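Long-range contacts in flagellar protein FlgA (Thermotoga maritima, PDB 3FRN), which probably acts as a periplasmic chaperone in assembly of the P-ring of the flagellar basal body: residues E88-E93 and L139-N144; L103-E108 and F128-V133; P207-K212 and G237-T242. One frame throughout, in Å; residues are numbered along the deposited sequence.

Contact 1. Residues E88-E93 and L139-N144; sequences EAKDFE and LRKERN
Lys90 meets Lys141 where the loop behind helix 74-87 of the HotDog-like domain runs into strand 93-101 and pairs antiparallel with strand 132-148. The carbonyl O of Lys90 takes a hydrogen bond from Lys141 NZ at 2.9 Å, with the donor tilted 33° out of the carbonyl plane. The Lys90 chain turns about its CB-CG bond (chi2 -74°), and its NZ ends only 3.2 Å from Lys141 NZ. Two ammonium groups this close should repel, which would probably favour proton loss from one of them. Asp91 follows; its O packs against Lys141 CE at 3.7 Å, while its carboxylate stays too distant for a salt bridge. Lys141 has CG anti to its backbone N (chi1 -167°) and runs extended, which carries the amine to the Lys90 carbonyl. A leucine in place of Lys141, which has neither CE nor NZ, would probably leave the Lys90 carbonyl without its donor and open a gap beside Asp91 O. Next comes Phe92, whose CD2 lies 4.2 Å from Leu139 CG; its ring also meets that of Phe80 with the planes nearly parallel, and both Phe92 and Leu139 touch Ile83 of helix 74-87. At Glu93 the backbones join as an antiparallel hydrogen-bonded pair with Arg140. One water bonds to Arg140 O and Glu142 N, and only weakly to Glu93 OE2. The pair itself is closed by Glu93 N to Arg140 O at 2.7 Å and by Arg140 N to Glu93 O at 2.8 Å.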
# COMPACT_ATOMS: atom_id res chain seq x y z
N GLU A 88 10.87 3.48 4.81
CA GLU A 88 10.46 4.74 4.18
C GLU A 88 8.99 5.11 4.49
O GLU A 88 8.55 6.22 4.22
CB GLU A 88 10.76 4.79 2.66
CG GLU A 88 9.56 4.52 1.72
CD GLU A 88 9.99 4.05 0.34
OE1 GLU A 88 9.75 4.77 -0.65
OE2 GLU A 88 10.58 2.95 0.24
N ALA A 89 8.27 4.17 5.09
CA ALA A 89 6.82 4.27 5.25
C ALA A 89 6.36 4.87 6.58
O ALA A 89 7.11 4.92 7.55
CB ALA A 89 6.18 2.91 5.03
N LYS A 90 5.10 5.32 6.60
CA LYS A 90 4.41 5.75 7.82
C LYS A 90 2.98 5.20 7.83
O LYS A 90 2.50 4.73 6.80
CB LYS A 90 4.44 7.29 7.95
CG LYS A 90 3.22 8.05 7.40
CD LYS A 90 3.16 8.09 5.88
CE LYS A 90 1.80 8.60 5.42
NZ LYS A 90 1.60 8.38 3.96
N ASP A 91 2.31 5.27 8.99
CA ASP A 91 0.91 4.84 9.16
C ASP A 91 0.63 3.42 8.68
O ASP A 91 -0.38 3.15 8.02
CB ASP A 91 -0.06 5.83 8.48
CG ASP A 91 -0.59 6.90 9.43
OD1 ASP A 91 -0.20 6.92 10.62
OD2 ASP A 91 -1.42 7.72 8.98
N PHE A 92 1.54 2.50 9.01
CA PHE A 92 1.46 1.13 8.53
C PHE A 92 1.14 0.18 9.68
O PHE A 92 1.30 0.52 10.85
CB PHE A 92 2.77 0.73 7.84
CG PHE A 92 4.01 0.88 8.71
CD1 PHE A 92 4.79 2.03 8.63
CD2 PHE A 92 4.40 -0.14 9.59
CE1 PHE A 92 5.94 2.17 9.43
CE2 PHE A 92 5.54 0.00 10.39
CZ PHE A 92 6.30 1.16 10.31
N GLU A 93 0.66 -1.02 9.32
CA GLU A 93 0.56 -2.11 10.27
C GLU A 93 1.75 -3.02 10.04
O GLU A 93 2.19 -3.18 8.90
CB GLU A 93 -0.73 -2.89 10.08
CG GLU A 93 -1.98 -2.21 10.63
CD GLU A 93 -3.19 -3.15 10.68
OE1 GLU A 93 -3.79 -3.28 11.77
OE2 GLU A 93 -3.55 -3.76 9.64
N LEU A 139 4.84 -6.05 6.55
CA LEU A 139 4.26 -4.72 6.56
C LEU A 139 3.00 -4.66 5.70
O LEU A 139 2.99 -5.15 4.57
CB LEU A 139 5.29 -3.70 6.06
CG LEU A 139 6.20 -2.99 7.07
CD1 LEU A 139 7.10 -3.96 7.82
CD2 LEU A 139 7.02 -1.92 6.36
N ARG A 140 1.95 -4.05 6.24
CA ARG A 140 0.68 -3.86 5.54
C ARG A 140 0.20 -2.43 5.69
O ARG A 140 0.27 -1.85 6.77
CB ARG A 140 -0.40 -4.77 6.13
CG ARG A 140 -0.33 -6.22 5.70
CD ARG A 140 -1.49 -7.01 6.30
NE ARG A 140 -1.55 -8.38 5.81
CZ ARG A 140 -2.32 -9.34 6.33
NH1 ARG A 140 -3.10 -9.08 7.37
NH2 ARG A 140 -2.30 -10.56 5.81
N LYS A 141 -0.31 -1.88 4.59
CA LYS A 141 -1.05 -0.62 4.64
C LYS A 141 -2.36 -0.84 3.90
O LYS A 141 -2.42 -0.77 2.67
CB LYS A 141 -0.25 0.52 4.03
CG LYS A 141 -0.83 1.90 4.32
CD LYS A 141 0.09 2.99 3.82
CE LYS A 141 -0.15 4.29 4.55
NZ LYS A 141 0.99 5.24 4.37
N GLU A 142 -3.40 -1.12 4.67
CA GLU A 142 -4.71 -1.43 4.12
C GLU A 142 -5.54 -0.16 4.08
O GLU A 142 -5.71 0.50 5.09
CB GLU A 142 -5.40 -2.50 4.97
CG GLU A 142 -6.38 -3.39 4.21
CD GLU A 142 -5.70 -4.50 3.41
OE1 GLU A 142 -6.39 -5.13 2.57
OE2 GLU A 142 -4.49 -4.74 3.61
N ARG A 143 -6.04 0.18 2.89
CA ARG A 143 -6.77 1.44 2.70
C ARG A 143 -7.86 1.27 1.66
O ARG A 143 -7.84 0.31 0.89
CB ARG A 143 -5.82 2.55 2.27
CG ARG A 143 -5.85 3.79 3.15
CD ARG A 143 -5.02 3.58 4.41
NE ARG A 143 -5.20 4.64 5.41
CZ ARG A 143 -6.24 4.73 6.24
NH1 ARG A 143 -6.29 5.73 7.11
NH2 ARG A 143 -7.22 3.84 6.22
N ASN A 144 -8.81 2.20 1.63
CA ASN A 144 -9.83 2.22 0.59
C ASN A 144 -9.32 2.91 -0.67
O ASN A 144 -9.00 4.10 -0.65
CB ASN A 144 -11.11 2.89 1.08
CG ASN A 144 -11.96 1.95 1.92
OD1 ASN A 144 -12.69 1.11 1.39
ND2 ASN A 144 -11.87 2.09 3.24
O HOH W 1 -4.45 -6.45 7.75
O HOH W 2 -2.68 -1.18 7.52

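Contact 2. Residues L103-E108 and F128-V133; sequences LPEKFE and FPDTYV
With CG anti to its carbonyl carbon (chi1 -63°), Phe128 lays its ring against Pro104, while Asp130 holds CG between its backbone N and carbonyl carbon (chi1 66°), sending the carboxylate to the backbone of Glu105. The two segments belong to the HotDog-like domain: 103-108 is part of the loop joining strands 93-101 and 111-118, whereas the chain at 128-133 turns from strand 121-127 into strand 132-148. Pro104 is the centre of the packing. Its CG sits over the face of the Phe128 ring, 3.8 Å from the centroid, a CH-pi contact almost straight above the middle of the ring. The other ring carbons of the proline reach further partners: CB lies 3.7 Å from Thr131 CG2, and CD is 3.8 Å from Val133 CG2. Residues 106-108 pass close by the aromatic ring; the carbonyl carbon of Phe107 lies at its edge, near the plane, 3.7 Å from Phe128 CE1. Beyond the segments, Pro104 also touches Leu38, and Thr131 OG1 hydrogen-bonds to Thr102 OG1. On the polar side, Glu105 N donates to Asp130 OD1 at 2.9 Å, meeting the oxygen on its syn side but 27° out of the carboxylate plane. A water lies very close to the same OD1, a contact too short to be taken at face value, and donates weakly to Leu103 O. Glu105 OE2 comes within 4.2 Å of Asp130 OD1, with the carboxylate planes turned well out of parallel. The backbone N-H of Glu105 probably offsets part of this like-charge proximity at Asp130, which meets the loop beside the apolar packing of Pro104.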
# COMPACT_ATOMS: atom_id res chain seq x y z
N LEU A 103 13.65 -16.05 24.44
CA LEU A 103 12.87 -15.09 25.21
C LEU A 103 13.81 -14.37 26.18
O LEU A 103 14.51 -15.02 26.97
CB LEU A 103 11.73 -15.80 25.96
CG LEU A 103 10.91 -14.96 26.95
CD1 LEU A 103 9.98 -13.99 26.22
CD2 LEU A 103 10.13 -15.86 27.88
N PRO A 104 13.87 -13.03 26.09
CA PRO A 104 14.67 -12.25 27.02
C PRO A 104 14.06 -12.18 28.42
O PRO A 104 12.87 -12.40 28.59
CB PRO A 104 14.72 -10.87 26.37
CG PRO A 104 13.51 -10.80 25.53
CD PRO A 104 13.21 -12.19 25.07
N GLU A 105 14.90 -11.87 29.41
CA GLU A 105 14.41 -11.69 30.77
C GLU A 105 13.61 -10.40 30.87
O GLU A 105 12.48 -10.39 31.35
CB GLU A 105 15.57 -11.66 31.76
CG GLU A 105 16.21 -13.00 32.02
CD GLU A 105 17.43 -12.88 32.91
OE1 GLU A 105 17.64 -11.79 33.49
OE2 GLU A 105 18.19 -13.87 33.03
N LYS A 106 14.21 -9.32 30.38
CA LYS A 106 13.61 -7.99 30.39
C LYS A 106 13.34 -7.55 28.96
O LYS A 106 13.99 -8.02 28.02
CB LYS A 106 14.54 -7.02 31.12
CG LYS A 106 14.54 -7.22 32.65
CD LYS A 106 15.58 -6.33 33.33
CE LYS A 106 15.11 -5.81 34.68
NZ LYS A 106 14.51 -6.87 35.54
N PHE A 107 12.35 -6.68 28.77
CA PHE A 107 11.92 -6.32 27.42
C PHE A 107 12.33 -4.91 26.95
O PHE A 107 11.71 -4.34 26.05
CB PHE A 107 10.41 -6.57 27.23
CG PHE A 107 9.99 -7.97 27.55
CD1 PHE A 107 10.60 -9.06 26.93
CD2 PHE A 107 8.99 -8.22 28.47
CE1 PHE A 107 10.22 -10.36 27.23
CE2 PHE A 107 8.59 -9.52 28.78
CZ PHE A 107 9.22 -10.60 28.16
N GLU A 108 13.37 -4.35 27.57
CA GLU A 108 13.92 -3.06 27.15
C GLU A 108 15.13 -3.34 26.29
O GLU A 108 16.17 -3.71 26.81
CB GLU A 108 14.35 -2.20 28.34
CG GLU A 108 13.25 -1.81 29.30
CD GLU A 108 13.11 -2.81 30.43
OE1 GLU A 108 13.55 -2.50 31.56
OE2 GLU A 108 12.57 -3.90 30.18
N PHE A 128 19.22 -7.48 23.66
CA PHE A 128 18.89 -7.29 25.06
C PHE A 128 20.17 -7.53 25.86
O PHE A 128 21.10 -8.18 25.36
CB PHE A 128 17.76 -8.24 25.49
CG PHE A 128 16.47 -7.99 24.77
CD1 PHE A 128 15.58 -7.03 25.23
CD2 PHE A 128 16.15 -8.70 23.63
CE1 PHE A 128 14.38 -6.80 24.56
CE2 PHE A 128 14.97 -8.46 22.95
CZ PHE A 128 14.08 -7.51 23.42
N PRO A 129 20.24 -6.98 27.09
CA PRO A 129 21.39 -7.26 27.95
C PRO A 129 21.72 -8.76 28.06
O PRO A 129 22.89 -9.13 28.12
CB PRO A 129 20.96 -6.69 29.30
CG PRO A 129 20.01 -5.59 28.95
CD PRO A 129 19.28 -6.07 27.74
N ASP A 130 20.70 -9.62 28.06
CA ASP A 130 20.90 -11.06 28.22
C ASP A 130 20.93 -11.88 26.92
O ASP A 130 21.62 -12.90 26.87
CB ASP A 130 19.88 -11.65 29.22
CG ASP A 130 18.44 -11.60 28.73
OD1 ASP A 130 17.67 -12.52 29.07
OD2 ASP A 130 18.05 -10.64 28.02
N THR A 131 20.23 -11.44 25.89
CA THR A 131 20.02 -12.26 24.69
C THR A 131 19.64 -11.43 23.45
O THR A 131 19.70 -10.20 23.47
CB THR A 131 18.96 -13.38 24.96
OG1 THR A 131 19.01 -14.36 23.92
CG2 THR A 131 17.56 -12.81 25.04
N TYR A 132 19.23 -12.12 22.38
CA TYR A 132 18.89 -11.50 21.10
C TYR A 132 17.55 -12.04 20.58
O TYR A 132 17.29 -13.24 20.67
CB TYR A 132 20.00 -11.78 20.08
CG TYR A 132 19.91 -13.16 19.44
CD1 TYR A 132 19.33 -13.34 18.19
CD2 TYR A 132 20.37 -14.30 20.12
CE1 TYR A 132 19.21 -14.61 17.62
CE2 TYR A 132 20.26 -15.57 19.56
CZ TYR A 132 19.69 -15.72 18.31
OH TYR A 132 19.59 -16.97 17.75
N VAL A 133 16.70 -11.16 20.04
CA VAL A 133 15.53 -11.59 19.27
C VAL A 133 15.50 -10.96 17.86
O VAL A 133 15.62 -9.75 17.71
CB VAL A 133 14.20 -11.26 19.99
CG1 VAL A 133 13.00 -11.86 19.27
CG2 VAL A 133 14.23 -11.74 21.43
O HOH W 3 17.18 -14.92 28.90

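Contact 3. Residues P207-K212 and G237-T242; sequences PPDVVK and GYLGET
A classic beta bulge joins the two segments: Asp209 and Val210 both face Gly237, at a single antiparallel bridge in the part of the chain assigned to the P-ring chaperone family, related to SAF domains. Segment 207-212 leads toward strand 215-219, while the loop at 237-242 leads into strand 242-246. Gly237 O gathers two donors, Val210 N at 2.9 Å and, through a weak, strongly bent bond, Asp209 N. In return Gly237 N donates to Val210 O at 2.8 Å, completing the hydrogen-bonded pair. Packing at the glycine is tight, since a beta carbon there would fall about 3.2 Å from Val210 CG2. Val210 itself turns to Val258 and Pro262. Tyr238 comes next, with CG anti to its carbonyl carbon (chi1 -65°), which swings the ring toward Pro208 and the carbonyl O of Pro207. Pro208 CB lies over one face of that ring, and Tyr238 CE1 comes 3.5 Å from Pro208 CA. At its far end the tyrosine OH hydrogen-bonds to Asp206 O. After Gly237 the chain makes a type II beta turn from Tyr238 to Glu241, in which Gly240 has the positive phi of the third position. Glu241 ties the turn from within: its OE1 accepts from Tyr238 N at 2.8 Å, the donor standing above the carboxylate plane. The side chain of Asp209 reaches across to this turn, where its OD2 accepts from Leu239 N in a bond modelled very short, its exact length doubtful, and also lies 3.3 Å from Leu239 CD2.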
# COMPACT_ATOMS: atom_id res chain seq x y z
N PRO A 207 -7.03 16.55 -17.52
CA PRO A 207 -7.64 17.18 -18.70
C PRO A 207 -6.80 18.36 -19.20
O PRO A 207 -6.18 19.05 -18.39
CB PRO A 207 -9.00 17.66 -18.17
CG PRO A 207 -8.82 17.77 -16.69
CD PRO A 207 -7.90 16.65 -16.33
N PRO A 208 -6.76 18.57 -20.53
CA PRO A 208 -5.95 19.65 -21.13
C PRO A 208 -6.55 21.01 -20.84
O PRO A 208 -7.76 21.12 -20.67
CB PRO A 208 -6.01 19.35 -22.63
CG PRO A 208 -6.54 17.96 -22.75
CD PRO A 208 -7.43 17.77 -21.57
N ASP A 209 -5.71 22.04 -20.78
CA ASP A 209 -6.20 23.38 -20.43
C ASP A 209 -6.92 24.04 -21.61
O ASP A 209 -7.77 24.91 -21.42
CB ASP A 209 -5.05 24.25 -19.92
CG ASP A 209 -4.27 23.57 -18.80
OD1 ASP A 209 -4.85 22.75 -18.07
OD2 ASP A 209 -3.07 23.87 -18.64
N VAL A 210 -6.56 23.62 -22.82
CA VAL A 210 -7.34 23.92 -24.03
C VAL A 210 -7.52 22.65 -24.86
O VAL A 210 -6.67 21.77 -24.88
CB VAL A 210 -6.71 25.03 -24.94
CG1 VAL A 210 -6.61 26.37 -24.21
CG2 VAL A 210 -5.36 24.60 -25.48
N VAL A 211 -8.66 22.55 -25.54
CA VAL A 211 -8.90 21.40 -26.41
C VAL A 211 -8.84 21.82 -27.87
O VAL A 211 -9.02 22.99 -28.20
CB VAL A 211 -10.23 20.69 -26.08
CG1 VAL A 211 -10.22 20.15 -24.66
CG2 VAL A 211 -11.42 21.62 -26.30
N LYS A 212 -8.58 20.84 -28.74
CA LYS A 212 -8.59 21.05 -30.18
C LYS A 212 -9.95 21.59 -30.60
O LYS A 212 -10.98 20.98 -30.29
CB LYS A 212 -8.29 19.73 -30.88
CG LYS A 212 -8.00 19.84 -32.36
CD LYS A 212 -8.02 18.48 -33.05
CE LYS A 212 -8.06 18.67 -34.57
NZ LYS A 212 -8.40 17.41 -35.31
N GLY A 237 -3.99 21.13 -25.49
CA GLY A 237 -2.82 21.76 -24.88
C GLY A 237 -2.90 22.07 -23.40
O GLY A 237 -3.99 22.27 -22.85
N TYR A 238 -1.74 22.12 -22.76
CA TYR A 238 -1.67 22.44 -21.33
C TYR A 238 -1.03 23.82 -21.22
O TYR A 238 -0.51 24.33 -22.20
CB TYR A 238 -0.84 21.38 -20.57
CG TYR A 238 -1.47 19.98 -20.56
CD1 TYR A 238 -2.43 19.64 -19.61
CD2 TYR A 238 -1.12 19.02 -21.50
CE1 TYR A 238 -3.02 18.40 -19.59
CE2 TYR A 238 -1.71 17.77 -21.49
CZ TYR A 238 -2.65 17.46 -20.53
OH TYR A 238 -3.23 16.22 -20.51
N LEU A 239 -1.10 24.45 -20.06
CA LEU A 239 -0.37 25.66 -19.78
C LEU A 239 1.06 25.60 -20.17
O LEU A 239 1.69 24.66 -19.86
CB LEU A 239 -0.40 25.86 -18.29
CG LEU A 239 -1.15 27.10 -17.88
CD1 LEU A 239 -0.25 28.28 -18.24
CD2 LEU A 239 -2.53 27.15 -18.56
N GLY A 240 1.58 26.62 -20.80
CA GLY A 240 3.00 26.68 -21.13
C GLY A 240 3.32 26.00 -22.42
O GLY A 240 4.43 26.18 -22.96
N GLU A 241 2.38 25.21 -22.94
CA GLU A 241 2.64 24.57 -24.21
C GLU A 241 2.33 25.53 -25.33
O GLU A 241 1.46 26.40 -25.18
CB GLU A 241 1.87 23.26 -24.38
CG GLU A 241 2.34 22.19 -23.38
CD GLU A 241 1.63 20.87 -23.54
OE1 GLU A 241 0.48 20.86 -24.02
OE2 GLU A 241 2.23 19.83 -23.16
N THR A 242 3.06 25.37 -26.42
CA THR A 242 2.82 26.10 -27.64
C THR A 242 1.93 25.26 -28.56
O THR A 242 2.33 24.19 -29.03
CB THR A 242 4.14 26.46 -28.35
OG1 THR A 242 4.97 27.24 -27.48
CG2 THR A 242 3.87 27.23 -29.62

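In the fold
Contacts 1 and 2 lie in the HotDog-like domain and share strand 132-148, yet their centres are about 28 Å apart; along the chain, contact 2 falls between the two segments of contact 1. Contact 3 sits in the P-ring chaperone part of the chain, its centre about 63 Å from that of contact 2, on the opposite side of the chain's centre. Contact 1 is a surface contact near the middle of the molecule, whereas contacts 2 and 3 are partly buried. Backbone pairing underlies contacts 1 and 3, the end of a regular strand pair in one and a bulge in the other. Contact 2 lacks such pairing and relies on side-chain packing with one carboxylate-to-backbone bond.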